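Local coordinates for putative uncharacterized protein (PDB 4FBD) that is of unknown function but belongs to a conserved family of uncharacterised proteins (DUF3228), and forms a two-chain assembly, at residues Gly104-Ile108 / Trp229-Val235. Numbering follows the deposited sequence.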
ATOM      1  N   GLY A 104      19.347  -1.564   0.221  1.00 34.41           N
ATOM      2  CA  GLY A 104      18.228  -1.895   1.119  1.00 34.22           C
ATOM      3  C   GLY A 104      17.129  -2.617   0.399  1.00 35.04           C
ATOM      4  O   GLY A 104      16.134  -2.977   1.003  1.00 36.69           O
ATOM      5  N   SER A 105      17.307  -2.857  -0.896  1.00 35.56           N
ATOM      6  CA  SER A 105      16.288  -3.532  -1.676  1.00 33.18           C
ATOM      7  C   SER A 105      16.847  -4.257  -2.907  1.00 32.17           C
ATOM      8  O   SER A 105      17.998  -4.079  -3.278  1.00 30.37           O
ATOM      9  CB  SER A 105      15.269  -2.503  -2.099  1.00 33.90           C
ATOM     10  OG  SER A 105      15.908  -1.501  -2.823  1.00 38.73           O
ATOM     11  N   LEU A 106      16.005  -5.094  -3.518  1.00 31.02           N
ATOM     12  CA  LEU A 106      16.360  -5.882  -4.691  1.00 30.37           C
ATOM     13  C   LEU A 106      15.296  -5.751  -5.775  1.00 30.34           C
ATOM     14  O   LEU A 106      14.138  -5.447  -5.479  1.00 28.82           O
ATOM     15  CB  LEU A 106      16.486  -7.374  -4.336  1.00 27.42           C
ATOM     16  CG  LEU A 106      17.661  -7.800  -3.457  1.00 31.43           C
ATOM     17  CD1 LEU A 106      17.366  -9.110  -2.771  1.00 26.61           C
ATOM     18  CD2 LEU A 106      18.957  -7.877  -4.262  1.00 32.54           C
ATOM     19  N   PRO A 107      15.691  -5.990  -7.027  1.00 30.91           N
ATOM     20  CA  PRO A 107      14.762  -5.954  -8.133  1.00 33.15           C
ATOM     21  C   PRO A 107      13.867  -7.181  -8.113  1.00 33.39           C
ATOM     22  O   PRO A 107      14.294  -8.264  -7.691  1.00 33.34           O
ATOM     23  CB  PRO A 107      15.649  -5.970  -9.393  1.00 32.80           C
ATOM     24  CG  PRO A 107      17.049  -6.258  -8.941  1.00 36.25           C
ATOM     25  CD  PRO A 107      17.113  -6.046  -7.454  1.00 35.98           C
ATOM     26  N   ILE A 108      12.631  -7.006  -8.536  1.00 31.86           N
ATOM     27  CA  ILE A 108      11.708  -8.121  -8.598  1.00 33.97           C
ATOM     28  C   ILE A 108      11.787  -8.625 -10.013  1.00 34.18           C
ATOM     29  O   ILE A 108      11.560  -7.852 -10.923  1.00 37.73           O
ATOM     30  CB  ILE A 108      10.282  -7.663  -8.282  1.00 32.53           C
ATOM     31  CG1 ILE A 108      10.223  -7.102  -6.858  1.00 33.10           C
ATOM     32  CG2 ILE A 108       9.332  -8.829  -8.373  1.00 36.08           C
ATOM     33  CD1 ILE A 108       9.038  -6.193  -6.620  1.00 27.66           C
ATOM     34  N   TRP A 229       8.503   1.044  -6.996  1.00 31.94           N
ATOM     35  CA  TRP A 229       8.219  -0.050  -6.081  1.00 33.63           C
ATOM     36  C   TRP A 229       7.489  -1.234  -6.689  1.00 35.02           C
ATOM     37  O   TRP A 229       7.455  -2.295  -6.078  1.00 35.53           O
ATOM     38  CB  TRP A 229       7.641   0.470  -4.746  1.00 33.70           C
ATOM     39  CG  TRP A 229       8.699   1.298  -4.050  1.00 30.57           C
ATOM     40  CD1 TRP A 229       8.753   2.644  -3.970  1.00 34.16           C
ATOM     41  CD2 TRP A 229       9.902   0.816  -3.418  1.00 31.02           C
ATOM     42  NE1 TRP A 229       9.896   3.046  -3.301  1.00 33.03           N
ATOM     43  CE2 TRP A 229      10.620   1.942  -2.961  1.00 30.08           C
ATOM     44  CE3 TRP A 229      10.430  -0.452  -3.188  1.00 30.31           C
ATOM     45  CZ2 TRP A 229      11.834   1.836  -2.281  1.00 34.13           C
ATOM     46  CZ3 TRP A 229      11.646  -0.561  -2.529  1.00 34.10           C
ATOM     47  CH2 TRP A 229      12.334   0.591  -2.070  1.00 36.17           C
ATOM     48  N   LYS A 230       6.996  -1.091  -7.923  1.00 35.91           N
ATOM     49  CA  LYS A 230       6.411  -2.227  -8.602  1.00 35.95           C
ATOM     50  C   LYS A 230       7.499  -3.218  -8.996  1.00 34.55           C
ATOM     51  O   LYS A 230       7.198  -4.396  -9.194  1.00 36.08           O
ATOM     52  CB  LYS A 230       5.675  -1.873  -9.925  1.00 37.02           C
ATOM     53  CG  LYS A 230       4.729  -0.757  -9.849  1.00 40.46           C
ATOM     54  CD  LYS A 230       3.563  -0.823 -10.794  1.00 42.25           C
ATOM     55  CE  LYS A 230       3.868  -1.140 -12.226  1.00 46.16           C
ATOM     56  NZ  LYS A 230       2.605  -0.838 -13.062  1.00 45.32           N
ATOM     57  N   THR A 231       8.741  -2.751  -9.159  1.00 40.17           N
ATOM     58  CA  THR A 231       9.805  -3.632  -9.645  1.00 38.47           C
ATOM     59  C   THR A 231      11.017  -3.829  -8.683  1.00 36.29           C
ATOM     60  O   THR A 231      12.068  -4.354  -9.064  1.00 39.12           O
ATOM     61  CB  THR A 231      10.272  -3.134 -11.010  1.00 42.77           C
ATOM     62  OG1 THR A 231      10.748  -1.786 -10.889  1.00 47.61           O
ATOM     63  CG2 THR A 231       9.086  -3.124 -12.058  1.00 38.45           C
ATOM     64  N   HIS A 232      10.848  -3.421  -7.443  1.00 31.24           N
ATOM     65  CA  HIS A 232      11.864  -3.539  -6.421  1.00 30.85           C
ATOM     66  C   HIS A 232      11.153  -3.743  -5.123  1.00 29.22           C
ATOM     67  O   HIS A 232      10.044  -3.221  -4.924  1.00 30.75           O
ATOM     68  CB  HIS A 232      12.655  -2.266  -6.244  1.00 30.43           C
ATOM     69  CG  HIS A 232      13.308  -1.780  -7.483  1.00 31.61           C
ATOM     70  ND1 HIS A 232      12.668  -0.949  -8.371  1.00 35.98           N
ATOM     71  CD2 HIS A 232      14.548  -1.992  -7.978  1.00 29.19           C
ATOM     72  CE1 HIS A 232      13.488  -0.668  -9.367  1.00 40.93           C
ATOM     73  NE2 HIS A 232      14.638  -1.280  -9.146  1.00 44.22           N
ATOM     74  N   ALA A 233      11.814  -4.454  -4.223  1.00 27.66           N
ATOM     75  CA  ALA A 233      11.276  -4.721  -2.926  1.00 27.61           C
ATOM     76  C   ALA A 233      12.367  -4.647  -1.882  1.00 29.08           C
ATOM     77  O   ALA A 233      13.504  -5.061  -2.126  1.00 28.02           O
ATOM     78  CB  ALA A 233      10.636  -6.077  -2.912  1.00 25.51           C
ATOM     79  N   ILE A 234      12.009  -4.147  -0.696  1.00 31.77           N
ATOM     80  CA  ILE A 234      12.962  -4.050   0.397  1.00 32.89           C
ATOM     81  C   ILE A 234      13.332  -5.476   0.846  1.00 33.29           C
ATOM     82  O   ILE A 234      12.664  -6.441   0.480  1.00 30.48           O
ATOM     83  CB  ILE A 234      12.413  -3.283   1.609  1.00 35.78           C
ATOM     84  CG1 ILE A 234      11.226  -4.045   2.244  1.00 37.90           C
ATOM     85  CG2 ILE A 234      12.055  -1.832   1.226  1.00 32.03           C
ATOM     86  CD1 ILE A 234      10.748  -3.461   3.602  1.00 35.42           C
ATOM     87  N   VAL A 235      14.416  -5.579   1.604  1.00 32.69           N
ATOM     88  CA  VAL A 235      14.858  -6.830   2.182  1.00 33.38           C
ATOM     89  C   VAL A 235      14.480  -6.755   3.639  1.00 36.18           C
ATOM     90  O   VAL A 235      14.604  -5.720   4.227  1.00 40.97           O
ATOM     91  CB  VAL A 235      16.369  -7.010   2.044  1.00 33.07           C
ATOM     92  CG1 VAL A 235      16.900  -8.141   2.969  1.00 36.56           C
ATOM     93  CG2 VAL A 235      16.690  -7.318   0.611  1.00 24.48           C
TER
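An antiparallel strand pair at the border of a four-stranded mixed sheet joins Leu106 to Ala233 by two backbone hydrogen bonds, Leu106 N to Ala233 O at 2.9 Å and Ala233 N to Leu106 O at 2.8 Å. One more bond lies beyond each end of this pair: Val235 N donates to Gly104 O at 3.2 Å, and Ile108 N reaches Thr231 O over 2.8 Å, standing well above that carbonyl's plane. Pro107, which has no N-H to give, falls at a non-hydrogen-bonded position opposite His232, where the ladder asks none of it; its CA-H instead contacts Thr231 O. On the same face His232 turns CD2 to within 4.0 Å of Pro107 CA, while ND1 bonds to Tyr228 O and the imidazole stacks on the Tyr228 ring. On the side away from Leu106, Ser105 CB meets the edge of the Trp229 indole, close to its plane; NE1 of that ring bonds to Pro196 O.

On the other face the side chains of Leu106, Ala233 and Val235 meet apolar neighbours. Leu106 CD1 meets Val235 CG2 at 3.9 Å, and both side chains pack against helix 137-140. CB of Ile108 points toward the partner segment, and with CG1 beside its own backbone N (chi1 -62°) and an extended chi2 its CD1 reaches over the start of strand 232-235, 3.4 Å from His232 N and 4.0 Å from Ala233 CB. The small methyl of Ala233 suits this place, where Ile108, Phe135 and Leu116 all press on it.

Strand 232-235, entered by a short turn from helix 219-229, runs between strands 105-107 and 130-135, an antiparallel edge pairing built onto a mixed beta sheet with a helix packed against its apolar face.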